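Local atomic coordinates of peptidase S8 and S53, subtilisin, kexin, sedolisin (Mycobacterium smegmatis, PDB entry 4KG7), a protein that is a subtilisin-like serine protease, the mycosin MycP3 of the ESX-3 type VII secretion system, and probably cleaves peptide bonds through a Ser-His-Asp charge relay. Residues A70-G75 against I131-N136. Residues are numbered along the deposited sequence; the frame is centred on the assembly and turned at random.
Sequences AVIDTG and ISIRQN
The carbonyl oxygen of D73 takes two backbone N-H groups from 131-136: Q135 N lies 2.8 Å from D73 O, while N136 N reaches the same oxygen only weakly. Upstream the two strands run parallel, their axes 18° apart, with V71 N bonded to I131 O at 2.7 Å, I133 N to V71 O, and D73 N to I133 O. V71 O also accepts a hydrogen bond from a water that donates to S132 OG as well and is held weakly by G75 N, which links the strand to the turn beyond it; S132 OG is further bonded to G97 O. The R134 side chain runs beside this turn, CD coming 3.3 Å from T74 O; extended as far as CD, it bends at chi3 (70°), and a second water at the guanidinium edge, in plane, bridges NH1 to T74 O. Its NH2 forms salt bridges with D90 and E93. On the sheet face carrying I72 and I133, I72 CG1 meets I133 CD1 loosely, while just past the strand end I72 CG2 packs 3.5 Å from Q135 CB. The D73 carboxylate is held from within its own segment, T74 N donating to the anti lone pair of OD1 at 2.7 Å; OD1 also bonds H104 ND1, consistent with the predicted charge relay of a subtilase catalytic triad. In the central parallel sheet, 131-134 lies between 70-73 and strand 85-90; helix 150-170 covers the I72 and I133 face, and helix 104-113 packs against V71 and D73.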
ATOM      1  N   ALA A  70       0.773  10.158  -1.575  1.00  6.86           N
ATOM      2  CA  ALA A  70       2.104   9.675  -1.971  1.00  6.67           C
ATOM      3  C   ALA A  70       2.049   8.178  -2.213  1.00  6.37           C
ATOM      4  O   ALA A  70       1.520   7.452  -1.390  1.00  6.54           O
ATOM      5  CB  ALA A  70       3.130   9.974  -0.896  1.00  6.67           C
ATOM      6  N   VAL A  71       2.635   7.739  -3.325  1.00  6.22           N
ATOM      7  CA  VAL A  71       2.728   6.329  -3.698  1.00  6.01           C
ATOM      8  C   VAL A  71       4.208   5.970  -3.549  1.00  6.06           C
ATOM      9  O   VAL A  71       5.036   6.373  -4.368  1.00  6.43           O
ATOM     10  CB  VAL A  71       2.204   6.151  -5.140  1.00  6.12           C
ATOM     11  CG1 VAL A  71       2.386   4.712  -5.608  1.00  6.12           C
ATOM     12  CG2 VAL A  71       0.746   6.552  -5.221  1.00  6.24           C
ATOM     13  N   ILE A  72       4.518   5.278  -2.458  1.00  5.80           N
ATOM     14  CA  ILE A  72       5.864   4.821  -2.149  1.00  5.84           C
ATOM     15  C   ILE A  72       5.931   3.421  -2.707  1.00  5.89           C
ATOM     16  O   ILE A  72       5.341   2.527  -2.159  1.00  6.01           O
ATOM     17  CB  ILE A  72       6.122   4.892  -0.638  1.00  5.84           C
ATOM     18  CG1 ILE A  72       5.984   6.348  -0.155  1.00  5.88           C
ATOM     19  CG2 ILE A  72       7.469   4.295  -0.316  1.00  6.09           C
ATOM     20  CD1 ILE A  72       6.302   6.515   1.321  1.00  5.92           C
ATOM     21  N   ASP A  73       6.584   3.248  -3.861  1.00  5.94           N
ATOM     22  CA  ASP A  73       6.402   2.008  -4.621  1.00  5.95           C
ATOM     23  C   ASP A  73       7.534   1.844  -5.630  1.00  6.10           C
ATOM     24  O   ASP A  73       8.653   2.283  -5.391  1.00  6.12           O
ATOM     25  CB  ASP A  73       5.018   2.023  -5.271  1.00  5.95           C
ATOM     26  CG  ASP A  73       4.397   0.655  -5.392  1.00  6.14           C
ATOM     27  OD1 ASP A  73       4.896  -0.120  -6.212  1.00  6.34           O
ATOM     28  OD2 ASP A  73       3.380   0.337  -4.707  1.00  6.41           O
ATOM     29  N   THR A  74       7.250   1.161  -6.735  1.00  6.08           N
ATOM     30  CA  THR A  74       8.237   0.884  -7.771  1.00  6.37           C
ATOM     31  C   THR A  74       8.309   1.993  -8.854  1.00  6.55           C
ATOM     32  O   THR A  74       8.851   1.762  -9.940  1.00  6.75           O
ATOM     33  CB  THR A  74       7.947  -0.449  -8.495  1.00  6.41           C
ATOM     34  OG1 THR A  74       6.756  -0.331  -9.290  1.00  6.29           O
ATOM     35  CG2 THR A  74       7.822  -1.645  -7.527  1.00  6.45           C
ATOM     36  N   GLY A  75       7.795   3.195  -8.557  1.00  6.54           N
ATOM     37  CA  GLY A  75       7.665   4.232  -9.574  1.00  6.79           C
ATOM     38  C   GLY A  75       6.297   4.168 -10.218  1.00  6.82           C
ATOM     39  O   GLY A  75       5.597   3.128 -10.150  1.00  6.59           O
ATOM     40  N   ILE A 131       1.857  11.821  -5.716  1.00  8.63           N
ATOM     41  CA  ILE A 131       3.327  11.974  -5.746  1.00  8.50           C
ATOM     42  C   ILE A 131       3.912  10.572  -5.802  1.00  7.66           C
ATOM     43  O   ILE A 131       3.591   9.720  -4.940  1.00  7.65           O
ATOM     44  CB  ILE A 131       3.862  12.680  -4.490  1.00  8.79           C
ATOM     45  CG1 ILE A 131       3.299  14.087  -4.377  1.00  9.46           C
ATOM     46  CG2 ILE A 131       5.383  12.738  -4.529  1.00  9.07           C
ATOM     47  CD1 ILE A 131       3.462  14.665  -2.992  1.00  9.81           C
ATOM     48  N   SER A 132       4.752  10.313  -6.805  1.00  7.41           N
ATOM     49  CA  SER A 132       5.421   9.015  -6.926  1.00  6.87           C
ATOM     50  C   SER A 132       6.853   9.055  -6.406  1.00  6.90           C
ATOM     51  O   SER A 132       7.674   9.804  -6.911  1.00  7.03           O
ATOM     52  CB  SER A 132       5.501   8.589  -8.375  1.00  6.99           C
ATOM     53  OG  SER A 132       6.186   7.368  -8.448  1.00  6.84           O
ATOM     54  N   ILE A 133       7.133   8.217  -5.413  1.00  6.59           N
ATOM     55  CA  ILE A 133       8.483   8.045  -4.858  1.00  6.66           C
ATOM     56  C   ILE A 133       8.866   6.597  -5.131  1.00  6.73           C
ATOM     57  O   ILE A 133       8.223   5.663  -4.619  1.00  6.48           O
ATOM     58  CB  ILE A 133       8.511   8.299  -3.335  1.00  6.65           C
ATOM     59  CG1 ILE A 133       8.106   9.745  -3.036  1.00  6.85           C
ATOM     60  CG2 ILE A 133       9.893   8.026  -2.762  1.00  6.85           C
ATOM     61  CD1 ILE A 133       7.868   9.994  -1.556  1.00  6.90           C
ATOM     62  N   ARG A 134       9.873   6.377  -5.957  1.00  7.12           N
ATOM     63  CA  ARG A 134      10.304   5.013  -6.196  1.00  7.25           C
ATOM     64  C   ARG A 134      11.224   4.595  -5.055  1.00  7.47           C
ATOM     65  O   ARG A 134      12.361   5.014  -4.960  1.00  7.71           O
ATOM     66  CB  ARG A 134      11.015   4.782  -7.551  1.00  7.57           C
ATOM     67  CG  ARG A 134      11.443   3.315  -7.686  1.00  7.70           C
ATOM     68  CD  ARG A 134      11.803   2.880  -9.084  1.00  8.08           C
ATOM     69  NE  ARG A 134      13.041   3.473  -9.561  1.00  8.57           N
ATOM     70  CZ  ARG A 134      13.612   3.156 -10.711  1.00  8.97           C
ATOM     71  NH1 ARG A 134      13.097   2.201 -11.473  1.00  9.16           N
ATOM     72  NH2 ARG A 134      14.732   3.773 -11.082  1.00  9.38           N
ATOM     73  N   GLN A 135      10.704   3.748  -4.186  1.00  7.71           N
ATOM     74  CA  GLN A 135      11.424   3.292  -3.002  1.00  8.04           C
ATOM     75  C   GLN A 135      12.054   1.934  -3.170  1.00  8.79           C
ATOM     76  O   GLN A 135      13.009   1.603  -2.450  1.00  8.67           O
ATOM     77  CB  GLN A 135      10.478   3.343  -1.778  1.00  7.89           C
ATOM     78  CG  GLN A 135      11.076   2.889  -0.457  1.00  8.15           C
ATOM     79  CD  GLN A 135      10.910   1.397  -0.199  1.00  8.36           C
ATOM     80  OE1 GLN A 135      10.014   0.738  -0.759  1.00  8.70           O
ATOM     81  NE2 GLN A 135      11.792   0.831   0.622  1.00  8.58           N
ATOM     82  N   ASN A 136      11.543   1.139  -4.101  1.00  9.45           N
ATOM     83  CA  ASN A 136      12.139  -0.173  -4.339  1.00 10.99           C
ATOM     84  C   ASN A 136      11.828  -0.735  -5.681  1.00 11.07           C
ATOM     85  O   ASN A 136      10.917  -0.277  -6.367  1.00 10.19           O
ATOM     86  CB  ASN A 136      11.757  -1.173  -3.250  1.00 12.55           C
ATOM     87  CG  ASN A 136      12.899  -2.180  -2.939  1.00 14.70           C
ATOM     88  OD1 ASN A 136      13.927  -2.368  -3.686  1.00 16.62           O
ATOM     89  ND2 ASN A 136      12.728  -2.846  -1.791  1.00 16.58           N
TER
HETATM   90  O   HOH W   1       6.081   4.947  -6.862  1.00  7.34           O
HETATM   91  O   HOH W   2      10.763   0.283 -11.095  1.00  6.75           O